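Local coordinates for protein putative tRNA synthase (Salmonella typhimurium, PDB 3DQQ) that probably catalyses the ATP-dependent phosphorylation of 3-oxo-tetronate to 3-oxo-tetronate 4-phosphate, as a four-carbon acid sugar kinase, at residues A[297-302]-A[343-348]. Sequence-based numbering, arbitrary orientation.
Sequences ALAQWV and SLLAAR
Leu-298 and Ala-299, which receive Leu-345 of the neighbouring helix, lie on a helical turn closed by the bond from Trp-301 N to Ala-297 O (2.8 Å). The next bond, Val-302 N to Leu-298 O, measures 3.0 Å. The side chains that meet between 297-302 and 343-348 are apolar where they touch, and one methyl rests on backbone. Leu-345 carries the contact, mainly through CD1. Its CG is anti to the backbone N (chi1 177°) and reaches across, and chi2 of 47° turns CD1 onto the peptide between Leu-298 and Ala-299. That methyl lies 3.8 Å from Ala-299 N and 3.9 Å from Ala-299 CB, while Leu-298 CB flanks it at 4.1 Å. Leucine suits the place because its apolar chain is long enough to span the gap, with CD1 on the backbone and CD2 turned towards Leu-298. Alanine suits the other side because its short side chain keeps the backbone within touch of CD1. Ala-299 CB also meets the root of Arg-348, CB to CB at 4.0 Å. Beyond this apolar root, the extended chain of the partly exposed Arg-348 carries its guanidinium away from the apolar patch, where NH1 makes a long, weak ion pair with Glu-296. The axes of the two short segments come within 9.3 Å and cross at -42°; the contact is small, joining helices 288-304 and 336-351 of the nucleotide-binding C-terminal domain. Ile-313 of strand 312-314 touches Leu-298, Val-302 and Leu-345, so both helices pack against that strand; helix 336-351 in turn meets helix 362-371 through Ala-346 and Ala-347.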
loop_
_atom_site.group_PDB
_atom_site.type_symbol
_atom_site.label_atom_id
_atom_site.label_comp_id
_atom_site.label_asym_id
_atom_site.label_seq_id
_atom_site.Cartn_x
_atom_site.Cartn_y
_atom_site.Cartn_z
ATOM N N ALA A 297 -7.167 -11.900 -27.738
ATOM C CA ALA A 297 -6.672 -13.244 -27.472
ATOM C C ALA A 297 -7.295 -13.701 -26.178
ATOM O O ALA A 297 -7.764 -14.833 -26.099
ATOM C CB ALA A 297 -5.197 -13.266 -27.368
ATOM N N LEU A 298 -7.323 -12.815 -25.169
ATOM C CA LEU A 298 -7.806 -13.206 -23.856
ATOM C C LEU A 298 -9.313 -13.440 -23.887
ATOM O O LEU A 298 -9.812 -14.236 -23.107
ATOM C CB LEU A 298 -7.445 -12.179 -22.761
ATOM C CG LEU A 298 -5.980 -12.075 -22.294
ATOM C CD1 LEU A 298 -5.844 -10.905 -21.323
ATOM C CD2 LEU A 298 -5.408 -13.370 -21.689
ATOM N N ALA A 299 -10.040 -12.756 -24.765
ATOM C CA ALA A 299 -11.490 -12.927 -24.800
ATOM C C ALA A 299 -11.770 -14.291 -25.433
ATOM O O ALA A 299 -12.530 -15.115 -24.891
ATOM C CB ALA A 299 -12.172 -11.806 -25.547
ATOM N N GLN A 300 -11.106 -14.548 -26.557
ATOM C CA GLN A 300 -11.195 -15.838 -27.226
ATOM C C GLN A 300 -10.795 -16.926 -26.267
ATOM O O GLN A 300 -11.390 -17.973 -26.249
ATOM C CB GLN A 300 -10.326 -15.857 -28.485
ATOM C CG GLN A 300 -10.840 -14.920 -29.613
ATOM C CD GLN A 300 -12.296 -15.253 -30.052
ATOM O OE1 GLN A 300 -13.249 -14.507 -29.766
ATOM N NE2 GLN A 300 -12.465 -16.393 -30.711
ATOM N N TRP A 301 -9.828 -16.663 -25.414
ATOM C CA TRP A 301 -9.457 -17.668 -24.445
ATOM C C TRP A 301 -10.606 -17.935 -23.473
ATOM O O TRP A 301 -10.943 -19.094 -23.227
ATOM C CB TRP A 301 -8.221 -17.257 -23.672
ATOM C CG TRP A 301 -7.844 -18.269 -22.656
ATOM C CD1 TRP A 301 -7.130 -19.385 -22.863
ATOM C CD2 TRP A 301 -8.180 -18.265 -21.264
ATOM N NE1 TRP A 301 -6.981 -20.091 -21.704
ATOM C CE2 TRP A 301 -7.609 -19.421 -20.697
ATOM C CE3 TRP A 301 -8.902 -17.395 -20.442
ATOM C CZ2 TRP A 301 -7.731 -19.734 -19.355
ATOM C CZ3 TRP A 301 -9.021 -17.705 -19.106
ATOM C CH2 TRP A 301 -8.436 -18.873 -18.575
ATOM N N VAL A 302 -11.189 -16.875 -22.921
ATOM C CA VAL A 302 -12.248 -17.050 -21.956
ATOM C C VAL A 302 -13.403 -17.802 -22.623
ATOM O O VAL A 302 -13.906 -18.792 -22.101
ATOM C CB VAL A 302 -12.774 -15.711 -21.383
ATOM C CG1 VAL A 302 -14.022 -15.976 -20.578
ATOM C CG2 VAL A 302 -11.725 -15.004 -20.520
ATOM N N SER A 343 -10.562 -2.726 -19.995
ATOM C CA SER A 343 -11.566 -1.979 -20.715
ATOM C C SER A 343 -11.947 -2.642 -22.039
ATOM O O SER A 343 -13.121 -2.913 -22.270
ATOM C CB SER A 343 -11.055 -0.585 -20.981
ATOM O OG SER A 343 -12.053 0.101 -21.643
ATOM N N LEU A 344 -10.954 -2.891 -22.891
ATOM C CA LEU A 344 -11.176 -3.560 -24.147
ATOM C C LEU A 344 -11.707 -4.996 -23.986
ATOM O O LEU A 344 -12.492 -5.500 -24.812
ATOM C CB LEU A 344 -9.879 -3.639 -24.915
ATOM C CG LEU A 344 -9.257 -2.330 -25.363
ATOM C CD1 LEU A 344 -7.741 -2.520 -25.577
ATOM C CD2 LEU A 344 -9.973 -1.837 -26.620
ATOM N N LEU A 345 -11.254 -5.656 -22.933
ATOM C CA LEU A 345 -11.536 -7.063 -22.730
ATOM C C LEU A 345 -13.026 -7.215 -22.398
ATOM O O LEU A 345 -13.721 -8.096 -22.950
ATOM C CB LEU A 345 -10.644 -7.600 -21.612
ATOM C CG LEU A 345 -10.828 -9.038 -21.179
ATOM C CD1 LEU A 345 -10.902 -9.949 -22.372
ATOM C CD2 LEU A 345 -9.695 -9.442 -20.252
ATOM N N ALA A 346 -13.521 -6.316 -21.541
ATOM C CA ALA A 346 -14.904 -6.378 -21.076
ATOM C C ALA A 346 -15.837 -6.202 -22.237
ATOM O O ALA A 346 -16.762 -6.970 -22.402
ATOM C CB ALA A 346 -15.177 -5.317 -20.005
ATOM N N ALA A 347 -15.587 -5.197 -23.067
ATOM C CA ALA A 347 -16.461 -4.993 -24.246
ATOM C C ALA A 347 -16.523 -6.273 -25.081
ATOM O O ALA A 347 -17.604 -6.763 -25.389
ATOM C CB ALA A 347 -16.011 -3.806 -25.093
ATOM N N ARG A 348 -15.375 -6.853 -25.390
ATOM C CA ARG A 348 -15.361 -8.054 -26.231
ATOM C C ARG A 348 -16.046 -9.262 -25.612
ATOM O O ARG A 348 -16.733 -9.999 -26.305
ATOM C CB ARG A 348 -13.929 -8.409 -26.637
ATOM C CG ARG A 348 -13.371 -7.400 -27.636
ATOM C CD ARG A 348 -11.915 -7.608 -27.834
ATOM N NE ARG A 348 -11.435 -7.121 -29.133
ATOM C CZ ARG A 348 -11.731 -7.666 -30.326
ATOM N NH1 ARG A 348 -12.530 -8.741 -30.438
ATOM N NH2 ARG A 348 -11.208 -7.138 -31.428
#